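Local atomic coordinates of L-lysine 6-oxidase (Marinomonas mediterranea, PDB entry 3WEU), a protein that oxidises the side-chain amino group of L-lysine with a cysteine tryptophylquinone cofactor, releasing ammonium and the hydrogen peroxide that makes it antibacterial. Residues A[277-282]-A[410-415]; A[256-261]-A[403-408]. All coordinates share one frame; numbering follows the deposited sequence.

Both contacts use the helix 407-418. Interaction 2 lies at its start, where residues 403-408 lead into the first turn; interaction 1 lies further along, on residues 410-415. Their partners flank another helix: 256-261 runs into helix 261-272, and the segment 277-282 comes after its end. The chain on either end of helix 261-272 therefore packs against helix 407-418 or its lead-in, at two places with centres about 15 Å apart. Along the chain the segments alternate: 256-261, 277-282, 403-408, 410-415. The contacts also touch, since Met-279 SD lies 3.8 Å from Thr-408 CG2. Interaction 2 is the more central of the two. Together they join the region after strand 237-247 to the C-terminal family region.

Interaction 1: residues A[277-282]-A[410-415]; sequences PDMYDS and LFLLGQ. With EDO (1,2-ethanediol), chain O.
Met-279 reaches over to helix 407-418 and rests against Phe-411 and Leu-412. Its CG comes 3.6 Å from Phe-411 CE2, approaching the ring obliquely. The two side chains run alongside each other in opposite senses. The sulfur follows: Met-279 SD is 5.2 Å from the centroid of the Phe-411 ring, 69° off the ring normal. This is a Met-aromatic contact with the sulfur well off the ring axis. The chain then bends at its third torsion (chi3 -62°) and brings the methyl to the leucine. Met-279 CE lies 4.1 Å from Leu-412 CD2, and these two side chains lie roughly perpendicular.

The Phe-411 ring is supported from its own helix. Gln-415 CG, one turn on, sits 3.4 Å above the ring plane, toward the rim. The amide of Gln-415 is fixed in turn, as its NE2 bonds to the backbone oxygens of Ser-289 and Tyr-291. Tyr-287 stacks on Phe-411 and also meets Tyr-280 edge-to-face, so one ring bridges the two segments. Phe-266 and Val-270 of helix 261-272 pack on Met-279.

Tyr-280 is turned to a different neighbour. Its OH is 2.8 Å from O2 of an ethanediol, a hydrogen bond whose direction is not settled. The diol oxygen lies at the ring edge, in its plane. Arg-271 holds the same diol, which probably came from the crystallisation liquor.

Strand 280-281 pairs with strand 286-287 in a small antiparallel hairpin, and Asp-281 OD1 accepts from Thr-284 N within its turn. The whole is a hydrophobic contact of a beta-hairpin with a helix: Met-279, just before the first strand, packs on one side of helix 407-418.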
loop_
_atom_site.group_PDB
_atom_site.type_symbol
_atom_site.label_atom_id
_atom_site.label_comp_id
_atom_site.label_asym_id
_atom_site.label_seq_id
_atom_site.Cartn_x
_atom_site.Cartn_y
_atom_site.Cartn_z
ATOM N N PRO A 277 25.504 51.162 -8.089
ATOM C CA PRO A 277 26.931 51.327 -8.438
ATOM C C PRO A 277 27.790 51.683 -7.273
ATOM O O PRO A 277 28.927 51.257 -7.225
ATOM C CB PRO A 277 26.918 52.505 -9.445
ATOM C CG PRO A 277 25.559 52.450 -10.079
ATOM C CD PRO A 277 24.619 51.999 -8.923
ATOM N N ASP A 278 27.260 52.437 -6.314
ATOM C CA ASP A 278 28.048 52.751 -5.111
ATOM C C ASP A 278 28.360 51.550 -4.203
ATOM O O ASP A 278 29.261 51.621 -3.373
ATOM C CB ASP A 278 27.354 53.824 -4.268
ATOM C CG ASP A 278 27.361 55.207 -4.926
ATOM O OD1 ASP A 278 28.134 55.433 -5.859
ATOM O OD2 ASP A 278 26.523 56.035 -4.530
ATOM N N MET A 279 27.590 50.473 -4.314
ATOM C CA MET A 279 27.733 49.333 -3.420
ATOM C C MET A 279 28.631 48.273 -3.987
ATOM O O MET A 279 29.283 47.509 -3.236
ATOM C CB MET A 279 26.352 48.692 -3.153
ATOM C CG MET A 279 26.371 47.916 -1.868
ATOM S SD MET A 279 24.934 46.852 -1.615
ATOM C CE MET A 279 23.600 47.983 -1.557
ATOM N N TYR A 280 28.673 48.196 -5.312
ATOM C CA TYR A 280 29.361 47.074 -5.940
ATOM C C TYR A 280 30.027 47.531 -7.207
ATOM O O TYR A 280 29.428 48.256 -7.961
ATOM C CB TYR A 280 28.334 46.013 -6.308
ATOM C CG TYR A 280 28.845 44.719 -6.798
ATOM C CD1 TYR A 280 28.934 44.479 -8.191
ATOM C CD2 TYR A 280 29.141 43.681 -5.909
ATOM C CE1 TYR A 280 29.380 43.296 -8.683
ATOM C CE2 TYR A 280 29.563 42.467 -6.397
ATOM C CZ TYR A 280 29.687 42.278 -7.784
ATOM O OH TYR A 280 30.103 41.083 -8.312
ATOM N N ASP A 281 31.243 47.056 -7.419
ATOM C CA ASP A 281 32.051 47.456 -8.590
ATOM C C ASP A 281 31.934 46.368 -9.630
ATOM O O ASP A 281 32.533 45.313 -9.502
ATOM C CB ASP A 281 33.491 47.570 -8.147
ATOM C CG ASP A 281 34.408 48.070 -9.249
ATOM O OD1 ASP A 281 34.101 47.893 -10.432
ATOM O OD2 ASP A 281 35.447 48.644 -8.880
ATOM N N SER A 282 31.095 46.588 -10.626
ATOM C CA SER A 282 30.803 45.565 -11.607
ATOM C C SER A 282 32.073 45.270 -12.440
ATOM O O SER A 282 32.379 44.125 -12.754
ATOM C CB SER A 282 29.626 46.027 -12.486
ATOM O OG SER A 282 28.478 46.428 -11.682
ATOM N N LEU A 410 24.504 40.267 3.631
ATOM C CA LEU A 410 25.645 40.026 4.525
ATOM C C LEU A 410 26.721 41.106 4.347
ATOM O O LEU A 410 27.335 41.572 5.330
ATOM C CB LEU A 410 26.192 38.652 4.271
ATOM C CG LEU A 410 27.350 38.232 5.136
ATOM C CD1 LEU A 410 26.899 37.975 6.579
ATOM C CD2 LEU A 410 28.097 37.015 4.613
ATOM N N PHE A 411 26.895 41.575 3.112
ATOM C CA PHE A 411 27.804 42.691 2.879
ATOM C C PHE A 411 27.394 43.922 3.743
ATOM O O PHE A 411 28.185 44.549 4.433
ATOM C CB PHE A 411 27.800 43.101 1.410
ATOM C CG PHE A 411 28.476 44.397 1.195
ATOM C CD1 PHE A 411 29.831 44.488 1.424
ATOM C CD2 PHE A 411 27.754 45.528 0.938
ATOM C CE1 PHE A 411 30.493 45.698 1.303
ATOM C CE2 PHE A 411 28.394 46.737 0.812
ATOM C CZ PHE A 411 29.774 46.837 1.009
ATOM N N LEU A 412 26.121 44.242 3.700
ATOM C CA LEU A 412 25.619 45.353 4.455
ATOM C C LEU A 412 25.739 45.161 5.948
ATOM O O LEU A 412 26.111 46.084 6.688
ATOM C CB LEU A 412 24.197 45.682 4.010
ATOM C CG LEU A 412 23.956 46.136 2.579
ATOM C CD1 LEU A 412 22.506 46.134 2.141
ATOM C CD2 LEU A 412 24.460 47.550 2.396
ATOM N N LEU A 413 25.517 43.943 6.423
ATOM C CA LEU A 413 25.743 43.638 7.805
ATOM C C LEU A 413 27.201 43.836 8.236
ATOM O O LEU A 413 27.475 44.395 9.287
ATOM C CB LEU A 413 25.197 42.206 8.178
ATOM C CG LEU A 413 25.094 41.955 9.685
ATOM C CD1 LEU A 413 23.985 42.790 10.338
ATOM C CD2 LEU A 413 24.834 40.467 9.937
ATOM N N GLY A 414 28.134 43.477 7.366
ATOM C CA GLY A 414 29.563 43.659 7.597
ATOM C C GLY A 414 29.946 45.145 7.616
ATOM O O GLY A 414 30.847 45.526 8.363
ATOM N N GLN A 415 29.290 45.976 6.798
ATOM C CA GLN A 415 29.519 47.398 6.850
ATOM C C GLN A 415 29.056 47.955 8.197
ATOM O O GLN A 415 29.746 48.768 8.833
ATOM C CB GLN A 415 28.818 48.099 5.695
ATOM C CG GLN A 415 29.354 47.776 4.306
ATOM C CD GLN A 415 30.844 47.946 4.212
ATOM O OE1 GLN A 415 31.624 46.997 4.484
ATOM N NE2 GLN A 415 31.276 49.133 3.815
HETATM C C1 EDO O . 29.459 36.766 -7.556
HETATM O O1 EDO O . 28.634 37.846 -8.005
HETATM C C2 EDO O . 30.767 37.477 -7.338
HETATM O O2 EDO O . 30.470 38.773 -6.769
#

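Interaction 2: residues A[256-261]-A[403-408]; sequences VNISTL and LALDAT
This is a buried contact, part apolar and part water-bridged, between the loop that precedes helix 261-272 and the lead-in to helix 407-418. Ile-258 CG2 meets Leu-405 CD2 at 3.5 Å, one side chain set across the other. With CG anti to the carbonyl carbon (chi1 -62°), Leu-405 brings the end of its side chain closer to the loop.

Ser-259 faces the same backbone. A water donates to Ser-259 OG at 2.6 Å and to Ala-404 O at 2.9 Å, joining the segments where they do not bond directly. Ser-259 OG also bonds to Gln-409 OE1, while Gln-409 NE2 binds Ile-258 O. The amide of Gln-409 thus grips two successive loop residues.

Asp-406 is the N-cap of helix 407-418. Its OD1 accepts from Gln-409 N, and only weakly from Thr-408 N (3.1 Å, 123°). Thr-260 likewise caps helix 261-272. The two helix starts are neighbours, for the Asp-406 side chain touches Asp-263 and Asp-267. Behind the loop, helix 295-308 supplies Ile-306 against Ile-258 and Arg-305 to Ile-258 O.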
loop_
_atom_site.group_PDB
_atom_site.type_symbol
_atom_site.label_atom_id
_atom_site.label_comp_id
_atom_site.label_asym_id
_atom_site.label_seq_id
_atom_site.Cartn_x
_atom_site.Cartn_y
_atom_site.Cartn_z
ATOM N N VAL A 256 7.672 37.859 8.259
ATOM C CA VAL A 256 8.496 38.023 7.072
ATOM C C VAL A 256 9.737 37.118 7.141
ATOM O O VAL A 256 10.361 36.995 8.196
ATOM C CB VAL A 256 8.932 39.498 7.045
ATOM C CG1 VAL A 256 9.807 39.822 5.848
ATOM C CG2 VAL A 256 7.714 40.419 7.047
ATOM N N ASN A 257 10.083 36.524 6.013
ATOM C CA ASN A 257 11.284 35.720 5.866
ATOM C C ASN A 257 12.534 36.579 5.999
ATOM O O ASN A 257 12.614 37.685 5.480
ATOM C CB ASN A 257 11.254 34.974 4.523
ATOM C CG ASN A 257 10.104 33.960 4.456
ATOM O OD1 ASN A 257 10.234 32.862 4.968
ATOM N ND2 ASN A 257 8.961 34.354 3.894
ATOM N N ILE A 258 13.517 36.054 6.734
ATOM C CA ILE A 258 14.777 36.710 6.871
ATOM C C ILE A 258 15.379 37.136 5.531
ATOM O O ILE A 258 15.801 38.297 5.387
ATOM C CB ILE A 258 15.758 35.881 7.699
ATOM C CG1 ILE A 258 15.340 35.880 9.186
ATOM C CG2 ILE A 258 17.195 36.474 7.569
ATOM C CD1 ILE A 258 15.964 34.733 10.006
ATOM N N SER A 259 15.395 36.222 4.570
ATOM C CA SER A 259 15.737 36.562 3.178
ATOM C C SER A 259 14.494 36.263 2.315
ATOM O O SER A 259 14.044 35.106 2.176
ATOM C CB SER A 259 16.982 35.813 2.677
ATOM O OG SER A 259 18.102 35.975 3.571
ATOM N N THR A 260 13.898 37.332 1.833
ATOM C CA THR A 260 12.718 37.287 0.967
ATOM C C THR A 260 13.128 37.182 -0.490
ATOM O O THR A 260 14.290 37.454 -0.878
ATOM C CB THR A 260 11.814 38.524 1.087
ATOM O OG1 THR A 260 12.433 39.643 0.425
ATOM C CG2 THR A 260 11.591 38.926 2.545
ATOM N N LEU A 261 12.157 36.853 -1.333
ATOM C CA LEU A 261 12.453 36.892 -2.782
ATOM C C LEU A 261 12.756 38.274 -3.310
ATOM O O LEU A 261 13.541 38.439 -4.270
ATOM C CB LEU A 261 11.332 36.250 -3.555
ATOM C CG LEU A 261 11.569 35.396 -4.797
ATOM C CD1 LEU A 261 11.282 36.145 -6.041
ATOM C CD2 LEU A 261 12.877 34.578 -4.897
ATOM N N LEU A 403 21.826 27.670 6.854
ATOM C CA LEU A 403 21.480 28.894 6.167
ATOM C C LEU A 403 22.504 29.987 6.296
ATOM O O LEU A 403 23.159 30.106 7.306
ATOM C CB LEU A 403 20.095 29.403 6.639
ATOM C CG LEU A 403 19.380 30.485 5.857
ATOM C CD1 LEU A 403 19.112 30.046 4.418
ATOM C CD2 LEU A 403 18.101 30.875 6.562
ATOM N N ALA A 404 22.607 30.824 5.264
ATOM C CA ALA A 404 23.297 32.146 5.343
ATOM C C ALA A 404 22.317 33.152 4.800
ATOM O O ALA A 404 21.348 32.819 4.058
ATOM C CB ALA A 404 24.559 32.156 4.460
ATOM N N LEU A 405 22.576 34.410 5.130
ATOM C CA LEU A 405 21.992 35.500 4.425
ATOM C C LEU A 405 22.421 35.480 2.951
ATOM O O LEU A 405 23.352 34.732 2.521
ATOM C CB LEU A 405 22.449 36.800 5.052
ATOM C CG LEU A 405 22.048 37.043 6.505
ATOM C CD1 LEU A 405 22.652 38.315 7.055
ATOM C CD2 LEU A 405 20.551 37.091 6.720
ATOM N N ASP A 406 21.780 36.308 2.139
ATOM C CA ASP A 406 22.285 36.479 0.795
ATOM C C ASP A 406 23.494 37.413 0.818
ATOM O O ASP A 406 23.758 38.050 1.809
ATOM C CB ASP A 406 21.181 36.855 -0.241
ATOM C CG ASP A 406 20.654 38.256 -0.147
ATOM O OD1 ASP A 406 21.472 39.198 -0.017
ATOM O OD2 ASP A 406 19.381 38.458 -0.338
ATOM N N ALA A 407 24.238 37.436 -0.269
ATOM C CA ALA A 407 25.535 38.088 -0.281
ATOM C C ALA A 407 25.423 39.586 -0.047
ATOM O O ALA A 407 26.252 40.157 0.648
ATOM C CB ALA A 407 26.260 37.808 -1.589
ATOM N N THR A 408 24.326 40.171 -0.493
ATOM C CA THR A 408 24.117 41.617 -0.309
ATOM C C THR A 408 23.700 41.958 1.115
ATOM O O THR A 408 24.268 42.866 1.749
ATOM C CB THR A 408 23.207 42.188 -1.410
ATOM O OG1 THR A 408 23.852 41.920 -2.678
ATOM C CG2 THR A 408 22.936 43.697 -1.197
HETATM O O HOH W 1 18.715 33.816 4.859
#